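Local atomic coordinates of BH2602 protein (Bacillus halodurans, PDB entry 3NWZ), a protein that probably hydrolyses acyl-CoA thioesters, as a hotdog-fold member of the thioesterase superfamily that binds coenzyme A. Residues Q138-G144 against G157-V163; Y125-S131 against E143-D149; G62-V66 against T92-M97. All blocks are in the same frame, centred on the assembly; numbering follows the deposited sequence.

All contacts belong to one antiparallel sheet and helix 83-100 against it. Contacts 1 and 2, with centres about 16 Å apart, share Glu143 and Gly144 and use opposite edges of strand 139-147. Contact 3 lies about 9 Å from contact 2, centre to centre, where Phe64 N makes a probable hydrogen bond of 2.8 Å to Ala130 O, and about 11 Å from contact 1, where Met94 CE packs 3.2 Å from Glu143 CA. Contact 1 holds Gln138 and Arg139, which bind coenzyme A, though none is bound to this chain, and its Val141 side chain is about 4 Å from that of His134, another such residue; the Met97 side chain lies about 11 Å from it.

Contact 1. Residues Q138-G144 against G157-V163; sequences QRIVVEG and GTGSFFV
Arg139 reaches along the sheet past Ser160, two residues before its cross-strand partner Phe162 and on the same face of the sheet. Its CB sits 3.5 Å from Phe161 O; CG is 3.8 Å from Ser160 OG, and CD draws closer to the same hydroxyl. NE follows at 3.3 Å from Ser160 OG, which lies at the edge of the guanidinium, in its plane. The extended chain then leaves the two strands: NH2 forms a salt bridge with Glu112 of a third subunit and a hydrogen bond with Tyr117 O of a second. Beneath these side chains the strands form an antiparallel hairpin, with backbone bonds from Ile140 N to Phe161 O and Phe161 N to Ile140 O, each 2.8 Å, and Val142 and Gly159 continuing the ladder to Gly144 and Gly157. On the helix-facing side, Val142 CG1 points between its own backbone N and carbonyl carbon (chi1 51°), which carries it 3.4 Å from Phe161 CE2. That ring extends past Gly159, which has no side chain on this face; Met94 and Val98 of helix 83-100 pack against the ring. Apolar chemistry on one face thus joins the hairpin to its helix, while on the other face an arginine that binds coenzyme A is also tied to two other subunits, so the binding region is probably shaped by the tetramer.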
ATOM      1  N   GLN A 138      18.542   7.922  -2.241  1.00 65.70           N
ATOM      2  CA  GLN A 138      18.167   6.669  -2.878  1.00 72.18           C
ATOM      3  C   GLN A 138      16.698   6.719  -3.365  1.00 65.98           C
ATOM      4  O   GLN A 138      16.385   6.554  -4.553  1.00 54.66           O
ATOM      5  CB  GLN A 138      18.335   5.558  -1.837  1.00 69.08           C
ATOM      6  CG  GLN A 138      17.482   5.818  -0.578  1.00 62.29           C
ATOM      7  CD  GLN A 138      18.247   5.760   0.732  1.00 64.06           C
ATOM      8  OE1 GLN A 138      19.192   6.524   0.973  1.00 57.02           O
ATOM      9  NE2 GLN A 138      17.827   4.855   1.597  1.00 59.77           N
ATOM     10  N   ARG A 139      15.801   6.959  -2.420  1.00 59.85           N
ATOM     11  CA  ARG A 139      14.381   7.011  -2.700  1.00 48.79           C
ATOM     12  C   ARG A 139      13.786   8.093  -1.825  1.00 38.53           C
ATOM     13  O   ARG A 139      14.349   8.430  -0.771  1.00 35.26           O
ATOM     14  CB  ARG A 139      13.736   5.668  -2.354  1.00 40.58           C
ATOM     15  CG  ARG A 139      13.346   5.516  -0.886  1.00 44.07           C
ATOM     16  CD  ARG A 139      12.611   4.201  -0.681  1.00 64.05           C
ATOM     17  NE  ARG A 139      11.768   4.164   0.513  1.00 66.95           N
ATOM     18  CZ  ARG A 139      12.179   3.777   1.714  1.00 66.97           C
ATOM     19  NH1 ARG A 139      13.432   3.393   1.903  1.00 65.04           N
ATOM     20  NH2 ARG A 139      11.323   3.753   2.722  1.00 75.60           N
ATOM     21  N   ILE A 140      12.648   8.632  -2.259  1.00 35.96           N
ATOM     22  CA  ILE A 140      11.974   9.676  -1.500  1.00 29.51           C
ATOM     23  C   ILE A 140      10.584   9.221  -1.145  1.00 31.01           C
ATOM     24  O   ILE A 140       9.774   8.954  -2.016  1.00 36.55           O
ATOM     25  CB  ILE A 140      11.879  11.011  -2.281  1.00 26.03           C
ATOM     26  CG1 ILE A 140      13.250  11.687  -2.351  1.00 37.31           C
ATOM     27  CG2 ILE A 140      10.903  11.949  -1.591  1.00 14.62           C
ATOM     28  CD1 ILE A 140      13.255  12.944  -3.173  1.00 46.71           C
ATOM     29  N   VAL A 141      10.332   9.130   0.158  1.00 26.83           N
ATOM     30  CA  VAL A 141       9.049   8.717   0.683  1.00 33.64           C
ATOM     31  C   VAL A 141       8.241   9.982   0.937  1.00 38.46           C
ATOM     32  O   VAL A 141       8.716  10.911   1.596  1.00 40.41           O
ATOM     33  CB  VAL A 141       9.254   7.939   1.978  1.00 36.76           C
ATOM     34  CG1 VAL A 141       7.908   7.564   2.600  1.00 41.57           C
ATOM     35  CG2 VAL A 141      10.095   6.692   1.680  1.00 30.42           C
ATOM     36  N   VAL A 142       7.028  10.009   0.390  1.00 31.49           N
ATOM     37  CA  VAL A 142       6.136  11.145   0.510  1.00 32.98           C
ATOM     38  C   VAL A 142       4.766  10.631   0.935  1.00 46.53           C
ATOM     39  O   VAL A 142       4.505   9.438   0.863  1.00 48.67           O
ATOM     40  CB  VAL A 142       6.022  11.907  -0.842  1.00 33.91           C
ATOM     41  CG1 VAL A 142       5.692  10.929  -1.964  1.00 40.05           C
ATOM     42  CG2 VAL A 142       4.935  12.984  -0.762  1.00 30.72           C
ATOM     43  N   GLU A 143       3.899  11.536   1.384  1.00 45.76           N
ATOM     44  CA  GLU A 143       2.569  11.167   1.840  1.00 32.32           C
ATOM     45  C   GLU A 143       1.583  12.227   1.394  1.00 36.16           C
ATOM     46  O   GLU A 143       1.956  13.383   1.231  1.00 39.79           O
ATOM     47  CB  GLU A 143       2.548  11.076   3.367  1.00 26.07           C
ATOM     48  CG  GLU A 143       2.457  12.448   4.066  1.00 37.14           C
ATOM     49  CD  GLU A 143       2.532  12.344   5.574  1.00 52.77           C
ATOM     50  OE1 GLU A 143       1.652  11.687   6.179  1.00 67.09           O
ATOM     51  OE2 GLU A 143       3.479  12.919   6.151  1.00 60.61           O
ATOM     52  N   GLY A 144       0.324  11.847   1.212  1.00 29.78           N
ATOM     53  CA  GLY A 144      -0.664  12.826   0.785  1.00 24.68           C
ATOM     54  C   GLY A 144      -2.124  12.508   1.082  1.00 26.72           C
ATOM     55  O   GLY A 144      -2.467  11.409   1.488  1.00 28.93           O
ATOM     56  N   GLY A 157      -3.093   8.303   1.253  1.00 29.14           N
ATOM     57  CA  GLY A 157      -2.131   7.342   0.739  1.00 37.78           C
ATOM     58  C   GLY A 157      -0.656   7.748   0.838  1.00 34.88           C
ATOM     59  O   GLY A 157      -0.334   8.890   1.147  1.00 36.42           O
ATOM     60  N   THR A 158       0.248   6.804   0.583  1.00 37.76           N
ATOM     61  CA  THR A 158       1.680   7.086   0.617  1.00 34.24           C
ATOM     62  C   THR A 158       2.306   6.667  -0.717  1.00 29.59           C
ATOM     63  O   THR A 158       1.727   5.894  -1.482  1.00 40.39           O
ATOM     64  CB  THR A 158       2.403   6.327   1.792  1.00 21.74           C
ATOM     65  OG1 THR A 158       2.248   4.910   1.620  1.00 24.35           O
ATOM     66  CG2 THR A 158       1.776   6.716   3.176  1.00 17.37           C
ATOM     67  N   GLY A 159       3.486   7.202  -1.003  1.00 17.13           N
ATOM     68  CA  GLY A 159       4.172   6.869  -2.237  1.00 28.15           C
ATOM     69  C   GLY A 159       5.680   6.997  -2.141  1.00 35.26           C
ATOM     70  O   GLY A 159       6.202   8.003  -1.672  1.00 44.90           O
ATOM     71  N   SER A 160       6.389   5.961  -2.571  1.00 21.13           N
ATOM     72  CA  SER A 160       7.851   5.987  -2.563  1.00 30.31           C
ATOM     73  C   SER A 160       8.315   6.265  -3.994  1.00 38.76           C
ATOM     74  O   SER A 160       7.775   5.684  -4.937  1.00 37.46           O
ATOM     75  CB  SER A 160       8.407   4.652  -2.070  1.00 30.86           C
ATOM     76  OG  SER A 160       9.819   4.644  -2.130  1.00 42.70           O
ATOM     77  N   PHE A 161       9.295   7.162  -4.149  1.00 40.00           N
ATOM     78  CA  PHE A 161       9.807   7.549  -5.464  1.00 36.02           C
ATOM     79  C   PHE A 161      11.287   7.277  -5.647  1.00 46.71           C
ATOM     80  O   PHE A 161      12.103   7.528  -4.758  1.00 55.95           O
ATOM     81  CB  PHE A 161       9.557   9.031  -5.719  1.00 34.65           C
ATOM     82  CG  PHE A 161       8.110   9.383  -5.879  1.00 33.24           C
ATOM     83  CD1 PHE A 161       7.657   9.987  -7.042  1.00 27.06           C
ATOM     84  CD2 PHE A 161       7.195   9.109  -4.867  1.00 39.31           C
ATOM     85  CE1 PHE A 161       6.319  10.309  -7.191  1.00 43.14           C
ATOM     86  CE2 PHE A 161       5.846   9.427  -5.010  1.00 35.98           C
ATOM     87  CZ  PHE A 161       5.406  10.026  -6.167  1.00 33.02           C
ATOM     88  N   PHE A 162      11.631   6.781  -6.825  1.00 43.72           N
ATOM     89  CA  PHE A 162      13.009   6.470  -7.131  1.00 46.94           C
ATOM     90  C   PHE A 162      13.679   7.671  -7.780  1.00 46.99           C
ATOM     91  O   PHE A 162      13.155   8.262  -8.735  1.00 45.87           O
ATOM     92  CB  PHE A 162      13.092   5.258  -8.055  1.00 52.87           C
ATOM     93  CG  PHE A 162      14.384   4.529  -7.949  1.00 67.75           C
ATOM     94  CD1 PHE A 162      14.604   3.637  -6.905  1.00 68.39           C
ATOM     95  CD2 PHE A 162      15.423   4.795  -8.837  1.00 73.93           C
ATOM     96  CE1 PHE A 162      15.842   3.025  -6.745  1.00 74.62           C
ATOM     97  CE2 PHE A 162      16.668   4.188  -8.686  1.00 71.20           C
ATOM     98  CZ  PHE A 162      16.878   3.304  -7.638  1.00 71.10           C
ATOM     99  N   VAL A 163      14.842   8.023  -7.238  1.00 51.61           N
ATOM    100  CA  VAL A 163      15.639   9.153  -7.697  1.00 59.41           C
ATOM    101  C   VAL A 163      16.531   8.805  -8.888  1.00 66.01           C
ATOM    102  O   VAL A 163      17.164   7.746  -8.912  1.00 59.59           O
ATOM    103  CB  VAL A 163      16.540   9.666  -6.558  1.00 66.16           C
ATOM    104  CG1 VAL A 163      17.344  10.868  -7.026  1.00 65.35           C
ATOM    105  CG2 VAL A 163      15.699  10.008  -5.349  1.00 72.47           C
TER

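Contact 2. Residues Y125-S131 against E143-D149; sequences YLRAVAS and EGKVYTD
Lys145 O accepts a hydrogen bond from Val129 N at 2.6 Å, and Ala128 CA makes a CA-H...O contact with the same oxygen, 3.1 Å away. Reciprocal pairs at Arg127-Tyr147 and Ser131-Glu143 extend the ladder in both directions. Above it, the bent Arg127 chain (chi3 78°) brings NH2 to 3.4 Å from Tyr147 CD1; guanidinium and ring cross with their planes 38° apart, and NE has a long, weak ion pair with Glu65. Val129 CG2 meets the edge of the same ring in its plane, 4.0 Å from CE1. These strands, 125-135 and 139-147, form a central hairpin of the hotdog sheet, and their other face turns Ala128, Ala130 and Val146 to helix 83-100. There Val146 CG2 packs on Ala128 CB, and CG1 on Leu126 CD1. At the open end of the ladder the Tyr125 ring and the Asp149 side chain meet at a slant, Tyr125 CE1 being 3.3 Å from Asp149 CB. An alanine in place of Tyr125 would remove that ring and would probably leave the Asp149 methylene without its packing partner. The Asp149 carboxylate, turned 86° from the ring plane, takes a hydrogen bond from Thr124 N through OD2.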
ATOM      1  N   TYR A 125     -14.602  20.147  -7.167  1.00 45.60           N
ATOM      2  CA  TYR A 125     -13.189  19.908  -7.458  1.00 48.40           C
ATOM      3  C   TYR A 125     -12.513  19.107  -6.352  1.00 47.07           C
ATOM      4  O   TYR A 125     -13.001  19.065  -5.231  1.00 45.86           O
ATOM      5  CB  TYR A 125     -12.443  21.229  -7.636  1.00 37.50           C
ATOM      6  CG  TYR A 125     -12.289  22.001  -6.356  1.00 37.02           C
ATOM      7  CD1 TYR A 125     -13.200  22.991  -6.006  1.00 49.18           C
ATOM      8  CD2 TYR A 125     -11.275  21.687  -5.460  1.00 36.10           C
ATOM      9  CE1 TYR A 125     -13.107  23.654  -4.786  1.00 53.65           C
ATOM     10  CE2 TYR A 125     -11.172  22.340  -4.235  1.00 47.29           C
ATOM     11  CZ  TYR A 125     -12.092  23.322  -3.906  1.00 55.16           C
ATOM     12  OH  TYR A 125     -11.998  23.961  -2.698  1.00 65.10           O
ATOM     13  N   LEU A 126     -11.394  18.467  -6.675  1.00 41.72           N
ATOM     14  CA  LEU A 126     -10.653  17.698  -5.683  1.00 39.55           C
ATOM     15  C   LEU A 126      -9.373  18.440  -5.323  1.00 41.55           C
ATOM     16  O   LEU A 126      -8.861  19.238  -6.115  1.00 42.64           O
ATOM     17  CB  LEU A 126     -10.339  16.295  -6.201  1.00 33.15           C
ATOM     18  CG  LEU A 126     -11.612  15.465  -6.378  1.00 37.55           C
ATOM     19  CD1 LEU A 126     -11.289  13.975  -6.346  1.00 35.89           C
ATOM     20  CD2 LEU A 126     -12.584  15.800  -5.242  1.00 48.35           C
ATOM     21  N   ARG A 127      -8.862  18.206  -4.124  1.00 35.52           N
ATOM     22  CA  ARG A 127      -7.660  18.917  -3.725  1.00 30.28           C
ATOM     23  C   ARG A 127      -6.691  17.952  -3.085  1.00 39.71           C
ATOM     24  O   ARG A 127      -6.865  17.591  -1.931  1.00 54.83           O
ATOM     25  CB  ARG A 127      -8.018  20.048  -2.736  1.00 19.84           C
ATOM     26  CG  ARG A 127      -7.039  21.206  -2.761  1.00 32.20           C
ATOM     27  CD  ARG A 127      -7.325  22.202  -1.632  1.00 47.39           C
ATOM     28  NE  ARG A 127      -6.828  21.749  -0.332  1.00 60.25           N
ATOM     29  CZ  ARG A 127      -7.567  21.689   0.772  1.00 71.56           C
ATOM     30  NH1 ARG A 127      -8.843  22.047   0.737  1.00 84.98           N
ATOM     31  NH2 ARG A 127      -7.032  21.270   1.912  1.00 65.67           N
ATOM     32  N   ALA A 128      -5.683  17.510  -3.822  1.00 26.38           N
ATOM     33  CA  ALA A 128      -4.726  16.592  -3.231  1.00 23.62           C
ATOM     34  C   ALA A 128      -3.565  17.372  -2.590  1.00 22.67           C
ATOM     35  O   ALA A 128      -3.034  18.319  -3.173  1.00 41.78           O
ATOM     36  CB  ALA A 128      -4.201  15.592  -4.304  1.00 14.34           C
ATOM     37  N   VAL A 129      -3.167  16.969  -1.386  1.00 18.73           N
ATOM     38  CA  VAL A 129      -2.055  17.643  -0.690  1.00 13.81           C
ATOM     39  C   VAL A 129      -0.989  16.655  -0.270  1.00 35.32           C
ATOM     40  O   VAL A 129      -1.271  15.716   0.472  1.00 42.30           O
ATOM     41  CB  VAL A 129      -2.543  18.405   0.583  1.00 13.65           C
ATOM     42  CG1 VAL A 129      -1.368  19.223   1.189  1.00 17.19           C
ATOM     43  CG2 VAL A 129      -3.723  19.285   0.221  1.00 23.29           C
ATOM     44  N   ALA A 130       0.236  16.891  -0.722  1.00 38.81           N
ATOM     45  CA  ALA A 130       1.348  15.997  -0.430  1.00 33.19           C
ATOM     46  C   ALA A 130       2.461  16.640   0.404  1.00 38.12           C
ATOM     47  O   ALA A 130       2.697  17.846   0.307  1.00 40.28           O
ATOM     48  CB  ALA A 130       1.940  15.462  -1.783  1.00 33.19           C
ATOM     49  N   SER A 131       3.144  15.814   1.202  1.00 39.29           N
ATOM     50  CA  SER A 131       4.277  16.252   2.035  1.00 38.83           C
ATOM     51  C   SER A 131       5.381  15.176   2.139  1.00 42.28           C
ATOM     52  O   SER A 131       5.109  13.987   2.261  1.00 42.60           O
ATOM     53  CB  SER A 131       3.816  16.661   3.454  1.00 37.73           C
ATOM     54  OG  SER A 131       3.453  15.558   4.260  1.00 42.18           O
ATOM     55  N   GLU A 143       3.899  11.536   1.384  1.00 45.76           N
ATOM     56  CA  GLU A 143       2.569  11.167   1.840  1.00 32.32           C
ATOM     57  C   GLU A 143       1.583  12.227   1.394  1.00 36.16           C
ATOM     58  O   GLU A 143       1.956  13.383   1.231  1.00 39.79           O
ATOM     59  CB  GLU A 143       2.548  11.076   3.367  1.00 26.07           C
ATOM     60  CG  GLU A 143       2.457  12.448   4.066  1.00 37.14           C
ATOM     61  CD  GLU A 143       2.532  12.344   5.574  1.00 52.77           C
ATOM     62  OE1 GLU A 143       1.652  11.687   6.179  1.00 67.09           O
ATOM     63  OE2 GLU A 143       3.479  12.919   6.151  1.00 60.61           O
ATOM     64  N   GLY A 144       0.324  11.847   1.212  1.00 29.78           N
ATOM     65  CA  GLY A 144      -0.664  12.826   0.785  1.00 24.68           C
ATOM     66  C   GLY A 144      -2.124  12.508   1.082  1.00 26.72           C
ATOM     67  O   GLY A 144      -2.467  11.409   1.488  1.00 28.93           O
ATOM     68  N   LYS A 145      -2.988  13.492   0.875  1.00 33.83           N
ATOM     69  CA  LYS A 145      -4.414  13.347   1.101  1.00 33.95           C
ATOM     70  C   LYS A 145      -5.181  14.069   0.011  1.00 39.36           C
ATOM     71  O   LYS A 145      -4.696  15.044  -0.581  1.00 32.35           O
ATOM     72  CB  LYS A 145      -4.816  13.926   2.458  1.00 37.98           C
ATOM     73  CG  LYS A 145      -4.574  12.983   3.614  1.00 42.34           C
ATOM     74  CD  LYS A 145      -5.030  13.597   4.931  1.00 45.19           C
ATOM     75  CE  LYS A 145      -4.831  12.624   6.082  1.00 52.37           C
ATOM     76  NZ  LYS A 145      -3.392  12.249   6.223  1.00 61.70           N
ATOM     77  N   VAL A 146      -6.377  13.566  -0.263  1.00 22.50           N
ATOM     78  CA  VAL A 146      -7.246  14.156  -1.261  1.00 22.91           C
ATOM     79  C   VAL A 146      -8.497  14.641  -0.515  1.00 31.72           C
ATOM     80  O   VAL A 146      -9.071  13.906   0.281  1.00 39.58           O
ATOM     81  CB  VAL A 146      -7.635  13.115  -2.354  1.00 30.05           C
ATOM     82  CG1 VAL A 146      -8.521  13.758  -3.388  1.00 31.64           C
ATOM     83  CG2 VAL A 146      -6.390  12.559  -3.017  1.00 29.93           C
ATOM     84  N   TYR A 147      -8.903  15.882  -0.788  1.00 33.22           N
ATOM     85  CA  TYR A 147     -10.070  16.498  -0.143  1.00 31.24           C
ATOM     86  C   TYR A 147     -11.144  16.993  -1.112  1.00 35.98           C
ATOM     87  O   TYR A 147     -10.853  17.373  -2.252  1.00 38.60           O
ATOM     88  CB  TYR A 147      -9.617  17.696   0.712  1.00 39.95           C
ATOM     89  CG  TYR A 147      -8.581  17.363   1.763  1.00 34.72           C
ATOM     90  CD1 TYR A 147      -7.295  17.881   1.690  1.00 29.59           C
ATOM     91  CD2 TYR A 147      -8.897  16.545   2.833  1.00 33.58           C
ATOM     92  CE1 TYR A 147      -6.348  17.588   2.668  1.00 38.04           C
ATOM     93  CE2 TYR A 147      -7.963  16.247   3.808  1.00 37.85           C
ATOM     94  CZ  TYR A 147      -6.693  16.769   3.725  1.00 37.56           C
ATOM     95  OH  TYR A 147      -5.777  16.469   4.711  1.00 39.60           O
ATOM     96  N   THR A 148     -12.389  17.007  -0.651  1.00 34.53           N
ATOM     97  CA  THR A 148     -13.489  17.498  -1.484  1.00 36.60           C
ATOM     98  C   THR A 148     -13.453  18.995  -1.280  1.00 32.40           C
ATOM     99  O   THR A 148     -12.603  19.485  -0.527  1.00 29.47           O
ATOM    100  CB  THR A 148     -14.832  16.993  -0.988  1.00 49.50           C
ATOM    101  OG1 THR A 148     -15.017  17.406   0.373  1.00 59.65           O
ATOM    102  CG2 THR A 148     -14.896  15.498  -1.077  1.00 42.72           C
ATOM    103  N   ASP A 149     -14.358  19.732  -1.917  1.00 29.46           N
ATOM    104  CA  ASP A 149     -14.370  21.187  -1.717  1.00 55.77           C
ATOM    105  C   ASP A 149     -14.983  21.567  -0.364  1.00 66.88           C
ATOM    106  O   ASP A 149     -15.239  22.742  -0.094  1.00 73.10           O
ATOM    107  CB  ASP A 149     -15.131  21.901  -2.838  1.00 55.70           C
ATOM    108  CG  ASP A 149     -16.413  21.206  -3.205  1.00 49.70           C
ATOM    109  OD1 ASP A 149     -16.955  20.446  -2.376  1.00 47.15           O
ATOM    110  OD2 ASP A 149     -16.889  21.430  -4.331  1.00 51.11           O
TER

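Contact 3. Residues G62-V66 against T92-M97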
ATOM      1  N   GLY A  62       5.584  23.657   3.593  1.00 66.37           N
ATOM      2  CA  GLY A  62       6.347  22.938   2.584  1.00 62.99           C
ATOM      3  C   GLY A  62       5.509  22.126   1.601  1.00 58.09           C
ATOM      4  O   GLY A  62       5.875  21.996   0.446  1.00 50.05           O
ATOM      5  N   ARG A  63       4.377  21.595   2.057  1.00 59.57           N
ATOM      6  CA  ARG A  63       3.484  20.766   1.243  1.00 48.92           C
ATOM      7  C   ARG A  63       3.168  21.216  -0.197  1.00 46.10           C
ATOM      8  O   ARG A  63       3.378  22.368  -0.577  1.00 43.66           O
ATOM      9  CB  ARG A  63       2.169  20.560   1.988  1.00 46.64           C
ATOM     10  CG  ARG A  63       2.312  19.953   3.367  1.00 53.27           C
ATOM     11  CD  ARG A  63       0.938  19.798   3.994  1.00 67.71           C
ATOM     12  NE  ARG A  63       1.006  19.289   5.355  1.00 78.42           N
ATOM     13  CZ  ARG A  63       1.555  19.942   6.371  1.00 84.32           C
ATOM     14  NH1 ARG A  63       2.089  21.140   6.187  1.00 81.03           N
ATOM     15  NH2 ARG A  63       1.568  19.395   7.576  1.00 91.21           N
ATOM     16  N   PHE A  64       2.643  20.286  -0.993  1.00 42.10           N
ATOM     17  CA  PHE A  64       2.303  20.583  -2.377  1.00 41.95           C
ATOM     18  C   PHE A  64       0.814  20.341  -2.717  1.00 41.07           C
ATOM     19  O   PHE A  64       0.190  19.356  -2.297  1.00 36.71           O
ATOM     20  CB  PHE A  64       3.224  19.787  -3.298  1.00 43.33           C
ATOM     21  CG  PHE A  64       3.512  20.479  -4.590  1.00 38.04           C
ATOM     22  CD1 PHE A  64       2.697  20.274  -5.704  1.00 50.25           C
ATOM     23  CD2 PHE A  64       4.567  21.365  -4.687  1.00 41.15           C
ATOM     24  CE1 PHE A  64       2.936  20.948  -6.894  1.00 54.79           C
ATOM     25  CE2 PHE A  64       4.809  22.044  -5.877  1.00 38.08           C
ATOM     26  CZ  PHE A  64       3.993  21.833  -6.978  1.00 41.04           C
ATOM     27  N   GLU A  65       0.255  21.231  -3.523  1.00 33.76           N
ATOM     28  CA  GLU A  65      -1.154  21.150  -3.831  1.00 27.59           C
ATOM     29  C   GLU A  65      -1.535  21.054  -5.314  1.00 32.34           C
ATOM     30  O   GLU A  65      -1.007  21.769  -6.175  1.00 51.30           O
ATOM     31  CB  GLU A  65      -1.816  22.365  -3.178  1.00 25.52           C
ATOM     32  CG  GLU A  65      -3.321  22.393  -3.111  1.00 39.62           C
ATOM     33  CD  GLU A  65      -3.801  23.525  -2.208  1.00 58.93           C
ATOM     34  OE1 GLU A  65      -3.559  23.450  -0.981  1.00 57.44           O
ATOM     35  OE2 GLU A  65      -4.403  24.497  -2.719  1.00 73.95           O
ATOM     36  N   VAL A  66      -2.466  20.145  -5.589  1.00 29.69           N
ATOM     37  CA  VAL A  66      -2.981  19.933  -6.933  1.00 31.17           C
ATOM     38  C   VAL A  66      -4.492  19.812  -6.849  1.00 34.66           C
ATOM     39  O   VAL A  66      -5.004  18.896  -6.203  1.00 41.09           O
ATOM     40  CB  VAL A  66      -2.494  18.610  -7.582  1.00 28.91           C
ATOM     41  CG1 VAL A  66      -3.031  18.536  -8.991  1.00 33.99           C
ATOM     42  CG2 VAL A  66      -0.998  18.512  -7.596  1.00 36.05           C
ATOM     43  N   THR A  92       0.229  12.677  -8.823  1.00 32.66           N
ATOM     44  CA  THR A  92       0.679  13.909  -9.448  1.00 20.56           C
ATOM     45  C   THR A  92       1.179  14.888  -8.391  1.00 28.87           C
ATOM     46  O   THR A  92       2.242  15.492  -8.546  1.00 40.99           O
ATOM     47  CB  THR A  92      -0.451  14.542 -10.280  1.00 33.52           C
ATOM     48  OG1 THR A  92      -0.917  13.588 -11.238  1.00 50.41           O
ATOM     49  CG2 THR A  92       0.055  15.704 -11.049  1.00 18.80           C
ATOM     50  N   ALA A  93       0.415  15.030  -7.312  1.00 22.71           N
ATOM     51  CA  ALA A  93       0.801  15.916  -6.219  1.00 27.51           C
ATOM     52  C   ALA A  93       2.149  15.446  -5.640  1.00 31.93           C
ATOM     53  O   ALA A  93       3.126  16.210  -5.596  1.00 36.49           O
ATOM     54  CB  ALA A  93      -0.287  15.909  -5.136  1.00 26.90           C
HETATM   55  N   MSE A  94       2.207  14.178  -5.230  1.00 23.12           N
HETATM   56  CA  MSE A  94       3.417  13.632  -4.645  1.00 27.33           C
HETATM   57  C   MSE A  94       4.622  13.730  -5.563  1.00 32.78           C
HETATM   58  O   MSE A  94       5.781  13.833  -5.098  1.00 18.94           O
HETATM   59  CB  MSE A  94       3.191  12.193  -4.270  1.00 15.39           C
HETATM   60  CG  MSE A  94       1.948  11.993  -3.468  1.00 35.20           C
HETATM   61 SE   MSE A  94       1.669  10.142  -3.079  1.00 61.18          SE
HETATM   62  CE  MSE A  94       1.922  10.194  -1.169  1.00126.67           C
ATOM     63  N   GLY A  95       4.356  13.698  -6.865  1.00 33.11           N
ATOM     64  CA  GLY A  95       5.436  13.795  -7.819  1.00 39.15           C
ATOM     65  C   GLY A  95       6.013  15.195  -7.834  1.00 49.55           C
ATOM     66  O   GLY A  95       7.188  15.403  -7.531  1.00 49.46           O
ATOM     67  N   GLN A  96       5.179  16.165  -8.185  1.00 44.52           N
ATOM     68  CA  GLN A  96       5.640  17.532  -8.241  1.00 37.25           C
ATOM     69  C   GLN A  96       6.329  17.912  -6.934  1.00 41.25           C
ATOM     70  O   GLN A  96       7.329  18.632  -6.956  1.00 49.68           O
ATOM     71  CB  GLN A  96       4.477  18.456  -8.581  1.00 34.81           C
ATOM     72  CG  GLN A  96       3.914  18.177  -9.984  1.00 41.72           C
ATOM     73  CD  GLN A  96       3.153  19.353 -10.571  1.00 43.19           C
ATOM     74  OE1 GLN A  96       2.322  19.962  -9.910  1.00 46.00           O
ATOM     75  NE2 GLN A  96       3.431  19.665 -11.821  1.00 46.44           N
HETATM   76  N   MSE A  97       5.805  17.409  -5.810  1.00 26.51           N
HETATM   77  CA  MSE A  97       6.407  17.625  -4.489  1.00 29.80           C
HETATM   78  C   MSE A  97       7.862  17.137  -4.560  1.00 22.30           C
HETATM   79  O   MSE A  97       8.806  17.919  -4.440  1.00 38.68           O
HETATM   80  CB  MSE A  97       5.651  16.812  -3.426  1.00 43.13           C
HETATM   81  CG  MSE A  97       6.219  16.881  -1.983  1.00 30.24           C
HETATM   82 SE   MSE A  97       5.898  18.560  -1.028  1.00 72.16          SE
HETATM   83  CE  MSE A  97       7.386  19.610  -1.732  1.00 48.53           C
TER
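The selenomethionine Met97 starts out extended, CG opposite its backbone N (chi1 177°), then bends at chi2 and chi3 and folds its selenium back against Phe64, SE lying 3.7 Å from Phe64 CB. Its terminal CE reaches on to Gly62 O, at 3.6 Å, so that this one side chain follows the backbone from the turn into the strand. The Phe64 ring lies with one face on the helix backbone: Gln96 C is beneath its centre, 4.3 Å from the plane, and Met97 N nearer the rim. Toward the CE1 rim, on the same face, Gln96 adds its CB, 3.4 Å from Phe64 CE1, and its OE1 reaches past the rim, 3.2 Å from that carbon. The amide stands almost upright to the ring, the two planes 82° apart, and OE1 also has a weak hydrogen bond with Ser56 OG of the neighbouring strand 55-58. In this hotdog fold the antiparallel sheet wraps around helix 83-100, and strand 64-69 is one of the strands laid on it; the local axes approach to 7.6 Å at 141°. Strand alternation directs Phe64 and Val66 to the helix, while Glu65 between them points away and forms a salt bridge with Arg67. One turn earlier on the helix, Val66 CG2 rests on Ala93, 3.4 Å from CA and 3.7 Å from CB. Leu89, a turn further back, and Ile54 also touch Val66, whereas the selenomethionine Met94 leaves the helix on another side to pack on Ala130.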